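Local coordinates for iron-regulated outer membrane protein (PDB 4B7O) that transports iron across the outer membrane of Neisseria meningitidis as a TonB-dependent transporter, probably taking it up in siderophore-bound form, at residues A[155-161]-A[463-467]; A[220-226]-A[243-249]. All blocks are in the same frame, centred on the assembly; numbering follows the deposited sequence.

Contact 1 of 2, residues A[155-161]-A[463-467]; sequences SASAGIG and GLRYD
A156 and R465 meet where a plug loop rests against the barrel wall, an example of one arginine gripped by a carbonyl, a carboxylate and a side-chain amide at once. The R465 CB points toward the loop, and with CG lying anti to the carbonyl carbon (chi1 -78°) the chain runs up beside A156. CG passes 3.8 Å from A156 CB, and CD, the next methylene, lies 3.0 Å from A156 O. The chain bends at chi3 (70°), which turns the guanidinium toward the loop carbonyls. NE bonds back to D467 OD1 at 2.8 Å, on the syn side of that carboxylate, in a salt bridge two residues along the same strand. CZ sits 3.3 Å from G159 O, which rests over the centre of one guanidinium face without being hydrogen-bonded to it. NH1 gives the bond across the contact, 2.8 Å to A156 O, nearly straight at 168° and close to the guanidinium plane. NH2 reaches N383 OD1 and, weakly, D467 OD2. These partners at NE, NH1 and NH2 fix the rotation of the group, and D467 probably balances its charge. The A156 methyl packs 3.5 Å from L464 N and is close to G463, which has no side chain in the way. Strand 458-472 runs between strands 441-455 and 478-493, which also touch the loop through E450 and S487. The loop joins strands 144-150 and 166-171 of the plug, and I160 extends its contacts to strand 376-391.

Contact 2 of 2, residues A[220-226]-A[243-249]; sequences RNDEKEY and YSALDKR
R220 and D247 both swing CG to the side opposite the backbone N (chi1 154° and -172°), which brings an extended arginine across an aspartate at about a right angle. R220 NE bonds D247 OD1 at 2.8 Å through the syn lone pair, with guanidinium and carboxylate planes 79° apart. R249 runs alongside R220, the two NE atoms 3.7 Å apart, and lies near the same carboxylate, though its pairing with D247 is doubtful in the model. K224 NZ pairs with D222 OD2 at 3.0 Å, and D222 in turn faces R220 by charge alone, extending the network. On the other face of the ladder, K248 NZ meets E223 OE1 at 2.9 Å from above the carboxylate plane, and N101 of the plug bonds both ends of this pair. The backbone frames these charges in antiparallel register: N221 N donates to K248 O at 2.8 Å, E223 N to L246 O at 2.8 Å, and K248 N returns a bond to N221 O. Past the strand ends, Y226 N bonds S244 OG at 3.2 Å, while that hydroxyl also bonds V241 O. The S244 methylene lies 3.6 Å from Y226 CE2, and the tyrosine OH bonds P731 O. Strands 212-223 and 246-259 are adjacent barrel staves, flanked by strand 198-209, where Y201 bonds R220 NH1, and by strand 264-276, where H275 touches L246 and K248; N221 touches T83 on the plug-facing side.

The two contacts illustrate two ways in which a TonB-dependent transporter holds together: contact 1 joins plug to barrel wall, whereas contact 2 joins two neighbouring staves of that wall. Their centres are 39 Å apart and their nearest atoms about 26 Å, on opposite sides of the chain's centre, so neither touches the other. In sequence, both segments of contact 2 fall between 155-161 and 463-467. Each nevertheless meets the plug on the barrel's inner face, contact 1 directly through its loop and contact 2 through N101 and T83. In this apoprotein form neither contact involves a bound ligand.

Contact 1 of 2, residues A[155-161]-A[463-467]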
ATOM      1  N   SER A 155     -15.087  -1.257  -8.999  1.00 41.25           N
ATOM      2  CA  SER A 155     -16.266  -1.837  -9.626  1.00 45.08           C
ATOM      3  C   SER A 155     -16.272  -3.313  -9.241  1.00 45.14           C
ATOM      4  O   SER A 155     -15.447  -3.748  -8.439  1.00 49.26           O
ATOM      5  CB  SER A 155     -16.240  -1.618 -11.140  1.00 45.25           C
ATOM      6  OG  SER A 155     -15.086  -2.195 -11.718  1.00 51.22           O
ATOM      7  N   ALA A 156     -17.187  -4.075  -9.810  1.00 45.60           N
ATOM      8  CA  ALA A 156     -17.386  -5.458  -9.426  1.00 42.22           C
ATOM      9  C   ALA A 156     -16.147  -6.309  -9.625  1.00 39.93           C
ATOM     10  O   ALA A 156     -15.848  -7.143  -8.800  1.00 42.25           O
ATOM     11  CB  ALA A 156     -18.566  -6.067 -10.190  1.00 40.02           C
ATOM     12  N   SER A 157     -15.435  -6.097 -10.711  1.00 35.17           N
ATOM     13  CA  SER A 157     -14.339  -6.942 -11.030  1.00 40.02           C
ATOM     14  C   SER A 157     -13.012  -6.615 -10.312  1.00 43.74           C
ATOM     15  O   SER A 157     -12.003  -7.233 -10.603  1.00 38.44           O
ATOM     16  CB  SER A 157     -14.129  -6.899 -12.535  1.00 42.64           C
ATOM     17  OG  SER A 157     -13.446  -5.731 -12.880  1.00 44.80           O
ATOM     18  N   ALA A 158     -12.997  -5.670  -9.375  1.00 46.19           N
ATOM     19  CA  ALA A 158     -11.697  -5.243  -8.766  1.00 46.12           C
ATOM     20  C   ALA A 158     -11.012  -6.296  -7.863  1.00 47.30           C
ATOM     21  O   ALA A 158      -9.797  -6.457  -7.880  1.00 51.20           O
ATOM     22  CB  ALA A 158     -11.878  -3.946  -7.989  1.00 40.66           C
ATOM     23  N   GLY A 159     -11.797  -6.990  -7.054  1.00 44.18           N
ATOM     24  CA  GLY A 159     -11.253  -7.994  -6.153  1.00 40.57           C
ATOM     25  C   GLY A 159     -11.923  -7.871  -4.816  1.00 39.98           C
ATOM     26  O   GLY A 159     -12.944  -7.210  -4.675  1.00 40.76           O
ATOM     27  N   ILE A 160     -11.303  -8.452  -3.812  1.00 41.62           N
ATOM     28  CA  ILE A 160     -11.879  -8.491  -2.478  1.00 38.96           C
ATOM     29  C   ILE A 160     -11.553  -7.206  -1.762  1.00 32.89           C
ATOM     30  O   ILE A 160     -10.470  -6.701  -1.872  1.00 44.85           O
ATOM     31  CB  ILE A 160     -11.205  -9.642  -1.678  1.00 39.55           C
ATOM     32  CG1 ILE A 160     -11.094 -10.854  -2.592  1.00 38.68           C
ATOM     33  CG2 ILE A 160     -11.914  -9.874  -0.328  1.00 35.94           C
ATOM     34  CD1 ILE A 160     -10.709 -12.140  -1.908  1.00 41.68           C
ATOM     35  N   GLY A 161     -12.446  -6.752  -0.934  1.00 36.99           N
ATOM     36  CA  GLY A 161     -12.187  -5.618  -0.021  1.00 37.34           C
ATOM     37  C   GLY A 161     -11.928  -4.262  -0.658  1.00 36.12           C
ATOM     38  O   GLY A 161     -11.305  -3.389  -0.051  1.00 33.45           O
ATOM     39  N   GLY A 463     -22.218  -3.713 -12.677  1.00 34.46           N
ATOM     40  CA  GLY A 463     -21.724  -4.986 -12.211  1.00 41.87           C
ATOM     41  C   GLY A 463     -22.216  -5.357 -10.870  1.00 40.04           C
ATOM     42  O   GLY A 463     -22.721  -4.493 -10.130  1.00 44.02           O
ATOM     43  N   LEU A 464     -22.044  -6.625 -10.522  1.00 40.29           N
ATOM     44  CA  LEU A 464     -22.518  -7.075  -9.204  1.00 43.09           C
ATOM     45  C   LEU A 464     -21.477  -8.023  -8.628  1.00 43.90           C
ATOM     46  O   LEU A 464     -20.881  -8.796  -9.381  1.00 41.30           O
ATOM     47  CB  LEU A 464     -23.856  -7.812  -9.359  1.00 43.74           C
ATOM     48  CG  LEU A 464     -24.718  -8.196  -8.155  1.00 46.90           C
ATOM     49  CD1 LEU A 464     -24.908  -7.028  -7.171  1.00 44.55           C
ATOM     50  CD2 LEU A 464     -26.083  -8.693  -8.650  1.00 40.12           C
ATOM     51  N   ARG A 465     -21.274  -7.954  -7.308  1.00 43.16           N
ATOM     52  CA  ARG A 465     -20.400  -8.877  -6.605  1.00 45.41           C
ATOM     53  C   ARG A 465     -21.131  -9.527  -5.490  1.00 41.78           C
ATOM     54  O   ARG A 465     -21.880  -8.876  -4.772  1.00 42.55           O
ATOM     55  CB  ARG A 465     -19.228  -8.166  -5.909  1.00 41.33           C
ATOM     56  CG  ARG A 465     -18.144  -7.774  -6.828  1.00 40.67           C
ATOM     57  CD  ARG A 465     -17.028  -7.123  -6.002  1.00 53.77           C
ATOM     58  NE  ARG A 465     -16.350  -8.119  -5.160  1.00 43.41           N
ATOM     59  CZ  ARG A 465     -15.493  -9.016  -5.627  1.00 42.78           C
ATOM     60  NH1 ARG A 465     -15.136  -9.044  -6.930  1.00 39.70           N
ATOM     61  NH2 ARG A 465     -14.979  -9.888  -4.772  1.00 46.44           N
ATOM     62  N   TYR A 466     -20.796 -10.792  -5.283  1.00 42.89           N
ATOM     63  CA  TYR A 466     -21.201 -11.517  -4.122  1.00 42.30           C
ATOM     64  C   TYR A 466     -19.956 -11.723  -3.255  1.00 43.09           C
ATOM     65  O   TYR A 466     -19.031 -12.374  -3.679  1.00 43.55           O
ATOM     66  CB  TYR A 466     -21.799 -12.861  -4.578  1.00 42.69           C
ATOM     67  CG  TYR A 466     -22.291 -13.612  -3.406  1.00 47.32           C
ATOM     68  CD1 TYR A 466     -23.273 -13.054  -2.587  1.00 48.09           C
ATOM     69  CD2 TYR A 466     -21.708 -14.824  -3.030  1.00 52.54           C
ATOM     70  CE1 TYR A 466     -23.703 -13.696  -1.457  1.00 51.43           C
ATOM     71  CE2 TYR A 466     -22.133 -15.485  -1.884  1.00 57.81           C
ATOM     72  CZ  TYR A 466     -23.129 -14.913  -1.108  1.00 58.91           C
ATOM     73  OH  TYR A 466     -23.575 -15.547   0.020  1.00 68.13           O
ATOM     74  N   ASP A 467     -19.917 -11.141  -2.065  1.00 46.24           N
ATOM     75  CA  ASP A 467     -18.730 -11.191  -1.212  1.00 48.75           C
ATOM     76  C   ASP A 467     -19.091 -11.945   0.043  1.00 50.79           C
ATOM     77  O   ASP A 467     -20.030 -11.537   0.740  1.00 53.71           O
ATOM     78  CB  ASP A 467     -18.287  -9.782  -0.799  1.00 59.51           C
ATOM     79  CG  ASP A 467     -17.332  -9.119  -1.815  1.00 69.94           C
ATOM     80  OD1 ASP A 467     -17.820  -8.440  -2.759  1.00 70.35           O
ATOM     81  OD2 ASP A 467     -16.085  -9.227  -1.634  1.00 71.47           O
TER

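Contact 2 of 2, residues A[220-226]-A[243-249]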
ATOM      1  N   ARG A 220      20.154  -4.806  -2.870  1.00 33.43           N
ATOM      2  CA  ARG A 220      20.309  -4.540  -1.483  1.00 36.20           C
ATOM      3  C   ARG A 220      20.428  -3.074  -1.238  1.00 36.62           C
ATOM      4  O   ARG A 220      20.986  -2.362  -2.025  1.00 40.43           O
ATOM      5  CB  ARG A 220      21.461  -5.314  -0.899  1.00 37.63           C
ATOM      6  CG  ARG A 220      22.051  -4.654   0.326  1.00 45.65           C
ATOM      7  CD  ARG A 220      23.147  -5.516   0.893  1.00 44.24           C
ATOM      8  NE  ARG A 220      23.383  -5.303   2.322  1.00 48.55           N
ATOM      9  CZ  ARG A 220      24.595  -5.051   2.836  1.00 50.79           C
ATOM     10  NH1 ARG A 220      25.651  -4.955   2.022  1.00 43.34           N
ATOM     11  NH2 ARG A 220      24.759  -4.886   4.152  1.00 42.38           N
ATOM     12  N   ASN A 221      19.828  -2.605  -0.161  1.00 36.93           N
ATOM     13  CA  ASN A 221      19.944  -1.221   0.179  1.00 39.90           C
ATOM     14  C   ASN A 221      20.237  -1.080   1.659  1.00 39.79           C
ATOM     15  O   ASN A 221      19.399  -1.405   2.509  1.00 37.81           O
ATOM     16  CB  ASN A 221      18.699  -0.435  -0.212  1.00 41.96           C
ATOM     17  CG  ASN A 221      18.747   1.013   0.276  1.00 47.20           C
ATOM     18  OD1 ASN A 221      19.826   1.626   0.463  1.00 46.99           O
ATOM     19  ND2 ASN A 221      17.573   1.574   0.500  1.00 48.74           N
ATOM     20  N   ASP A 222      21.447  -0.636   1.970  1.00 37.44           N
ATOM     21  CA  ASP A 222      21.837  -0.634   3.355  1.00 43.06           C
ATOM     22  C   ASP A 222      21.760   0.749   3.950  1.00 39.68           C
ATOM     23  O   ASP A 222      22.542   1.619   3.623  1.00 41.61           O
ATOM     24  CB  ASP A 222      23.236  -1.204   3.498  1.00 49.60           C
ATOM     25  CG  ASP A 222      23.642  -1.349   4.946  1.00 59.95           C
ATOM     26  OD1 ASP A 222      22.746  -1.260   5.822  1.00 61.88           O
ATOM     27  OD2 ASP A 222      24.858  -1.534   5.202  1.00 65.21           O
ATOM     28  N   GLU A 223      20.790   1.026   4.789  1.00 38.17           N
ATOM     29  CA  GLU A 223      20.714   2.442   5.170  1.00 41.65           C
ATOM     30  C   GLU A 223      21.029   2.670   6.629  1.00 40.28           C
ATOM     31  O   GLU A 223      20.509   1.980   7.469  1.00 43.33           O
ATOM     32  CB  GLU A 223      19.347   3.037   4.840  1.00 43.11           C
ATOM     33  CG  GLU A 223      18.962   3.057   3.363  1.00 41.95           C
ATOM     34  CD  GLU A 223      17.500   3.447   3.171  1.00 50.86           C
ATOM     35  OE1 GLU A 223      16.649   2.882   3.918  1.00 54.05           O
ATOM     36  OE2 GLU A 223      17.202   4.321   2.303  1.00 50.82           O
ATOM     37  N   LYS A 224      21.873   3.648   6.910  1.00 42.52           N
ATOM     38  CA  LYS A 224      22.123   4.106   8.271  1.00 41.22           C
ATOM     39  C   LYS A 224      21.004   5.003   8.772  1.00 38.63           C
ATOM     40  O   LYS A 224      20.082   5.315   8.048  1.00 41.06           O
ATOM     41  CB  LYS A 224      23.426   4.927   8.354  1.00 42.79           C
ATOM     42  CG  LYS A 224      24.722   4.153   8.130  1.00 46.07           C
ATOM     43  CD  LYS A 224      24.506   2.654   8.173  1.00 48.99           C
ATOM     44  CE  LYS A 224      25.640   1.974   7.397  1.00 56.70           C
ATOM     45  NZ  LYS A 224      25.419   0.498   7.269  1.00 54.46           N
ATOM     46  N   GLU A 225      21.151   5.484  10.005  1.00 37.70           N
ATOM     47  CA  GLU A 225      20.137   6.259  10.646  1.00 37.97           C
ATOM     48  C   GLU A 225      20.183   7.607   9.996  1.00 37.20           C
ATOM     49  O   GLU A 225      21.257   8.124   9.707  1.00 40.81           O
ATOM     50  CB  GLU A 225      20.394   6.343  12.126  1.00 40.05           C
ATOM     51  CG  GLU A 225      20.059   5.094  12.928  1.00 45.62           C
ATOM     52  CD  GLU A 225      20.367   5.312  14.418  1.00 54.76           C
ATOM     53  OE1 GLU A 225      21.173   6.243  14.723  1.00 52.27           O
ATOM     54  OE2 GLU A 225      19.793   4.593  15.291  1.00 55.37           O
ATOM     55  N   TYR A 226      19.019   8.139   9.668  1.00 35.90           N
ATOM     56  CA  TYR A 226      18.990   9.308   8.816  1.00 35.14           C
ATOM     57  C   TYR A 226      18.903  10.504   9.732  1.00 35.51           C
ATOM     58  O   TYR A 226      18.418  10.424  10.870  1.00 36.19           O
ATOM     59  CB  TYR A 226      17.797   9.220   7.807  1.00 36.42           C
ATOM     60  CG  TYR A 226      16.404   9.304   8.472  1.00 35.15           C
ATOM     61  CD1 TYR A 226      15.857  10.544   8.793  1.00 32.49           C
ATOM     62  CD2 TYR A 226      15.667   8.154   8.797  1.00 34.31           C
ATOM     63  CE1 TYR A 226      14.614  10.669   9.387  1.00 32.81           C
ATOM     64  CE2 TYR A 226      14.410   8.259   9.427  1.00 34.42           C
ATOM     65  CZ  TYR A 226      13.896   9.538   9.723  1.00 36.01           C
ATOM     66  OH  TYR A 226      12.694   9.741  10.365  1.00 30.37           O
ATOM     67  N   TYR A 243      17.495   4.234  15.643  1.00 44.05           N
ATOM     68  CA  TYR A 243      16.946   2.939  15.153  1.00 43.42           C
ATOM     69  C   TYR A 243      16.133   3.086  13.876  1.00 41.59           C
ATOM     70  O   TYR A 243      15.088   2.483  13.693  1.00 38.03           O
ATOM     71  CB  TYR A 243      16.134   2.231  16.236  1.00 49.04           C
ATOM     72  CG  TYR A 243      16.900   2.200  17.546  1.00 55.02           C
ATOM     73  CD1 TYR A 243      18.079   1.448  17.658  1.00 55.21           C
ATOM     74  CD2 TYR A 243      16.485   2.945  18.635  1.00 50.79           C
ATOM     75  CE1 TYR A 243      18.814   1.437  18.823  1.00 58.95           C
ATOM     76  CE2 TYR A 243      17.217   2.934  19.810  1.00 58.04           C
ATOM     77  CZ  TYR A 243      18.375   2.176  19.903  1.00 56.65           C
ATOM     78  OH  TYR A 243      19.129   2.161  21.062  1.00 60.03           O
ATOM     79  N   SER A 244      16.663   3.877  12.975  1.00 39.20           N
ATOM     80  CA  SER A 244      15.989   4.138  11.745  1.00 37.07           C
ATOM     81  C   SER A 244      16.759   3.511  10.626  1.00 38.02           C
ATOM     82  O   SER A 244      16.443   3.761   9.475  1.00 43.29           O
ATOM     83  CB  SER A 244      15.801   5.650  11.539  1.00 31.76           C
ATOM     84  OG  SER A 244      17.037   6.321  11.358  1.00 34.77           O
ATOM     85  N   ALA A 245      17.752   2.687  10.975  1.00 35.36           N
ATOM     86  CA  ALA A 245      18.635   1.977  10.013  1.00 35.96           C
ATOM     87  C   ALA A 245      18.005   0.683   9.576  1.00 34.79           C
ATOM     88  O   ALA A 245      17.463  -0.062  10.395  1.00 38.72           O
ATOM     89  CB  ALA A 245      20.021   1.674  10.646  1.00 32.99           C
ATOM     90  N   LEU A 246      18.053   0.390   8.288  1.00 36.47           N
ATOM     91  CA  LEU A 246      17.580  -0.902   7.827  1.00 35.97           C
ATOM     92  C   LEU A 246      18.435  -1.428   6.746  1.00 38.81           C
ATOM     93  O   LEU A 246      18.779  -0.699   5.809  1.00 40.17           O
ATOM     94  CB  LEU A 246      16.161  -0.797   7.297  1.00 37.83           C
ATOM     95  CG  LEU A 246      15.071  -0.807   8.392  1.00 42.08           C
ATOM     96  CD1 LEU A 246      13.704  -0.620   7.732  1.00 45.09           C
ATOM     97  CD2 LEU A 246      15.083  -2.067   9.268  1.00 40.82           C
ATOM     98  N   ASP A 247      18.787  -2.698   6.867  1.00 38.45           N
ATOM     99  CA  ASP A 247      19.404  -3.373   5.779  1.00 41.78           C
ATOM    100  C   ASP A 247      18.342  -4.140   4.997  1.00 39.87           C
ATOM    101  O   ASP A 247      17.931  -5.217   5.410  1.00 42.45           O
ATOM    102  CB  ASP A 247      20.486  -4.340   6.234  1.00 42.55           C
ATOM    103  CG  ASP A 247      21.258  -4.900   5.053  1.00 49.47           C
ATOM    104  OD1 ASP A 247      21.403  -4.219   4.027  1.00 63.73           O
ATOM    105  OD2 ASP A 247      21.725  -6.012   5.097  1.00 57.44           O
ATOM    106  N   LYS A 248      17.931  -3.593   3.860  1.00 40.25           N
ATOM    107  CA  LYS A 248      16.844  -4.141   3.023  1.00 36.61           C
ATOM    108  C   LYS A 248      17.393  -5.001   1.918  1.00 38.13           C
ATOM    109  O   LYS A 248      18.274  -4.587   1.167  1.00 48.75           O
ATOM    110  CB  LYS A 248      16.096  -2.993   2.381  1.00 33.66           C
ATOM    111  CG  LYS A 248      15.438  -2.092   3.421  1.00 37.74           C
ATOM    112  CD  LYS A 248      15.050  -0.796   2.749  1.00 40.42           C
ATOM    113  CE  LYS A 248      14.217   0.055   3.654  1.00 40.75           C
ATOM    114  NZ  LYS A 248      14.285   1.464   3.194  1.00 42.51           N
ATOM    115  N   ARG A 249      16.892  -6.209   1.813  1.00 37.20           N
ATOM    116  CA  ARG A 249      17.273  -7.073   0.712  1.00 39.17           C
ATOM    117  C   ARG A 249      16.056  -7.579  -0.023  1.00 37.81           C
ATOM    118  O   ARG A 249      15.059  -7.955   0.589  1.00 38.56           O
ATOM    119  CB  ARG A 249      18.056  -8.250   1.233  1.00 39.95           C
ATOM    120  CG  ARG A 249      19.397  -7.761   1.702  1.00 51.50           C
ATOM    121  CD  ARG A 249      20.096  -8.765   2.568  1.00 48.11           C
ATOM    122  NE  ARG A 249      21.108  -8.079   3.356  1.00 50.40           N
ATOM    123  CZ  ARG A 249      21.928  -8.744   4.147  1.00 50.49           C
ATOM    124  NH1 ARG A 249      21.837 -10.073   4.197  1.00 53.55           N
ATOM    125  NH2 ARG A 249      22.821  -8.101   4.867  1.00 46.97           N
TER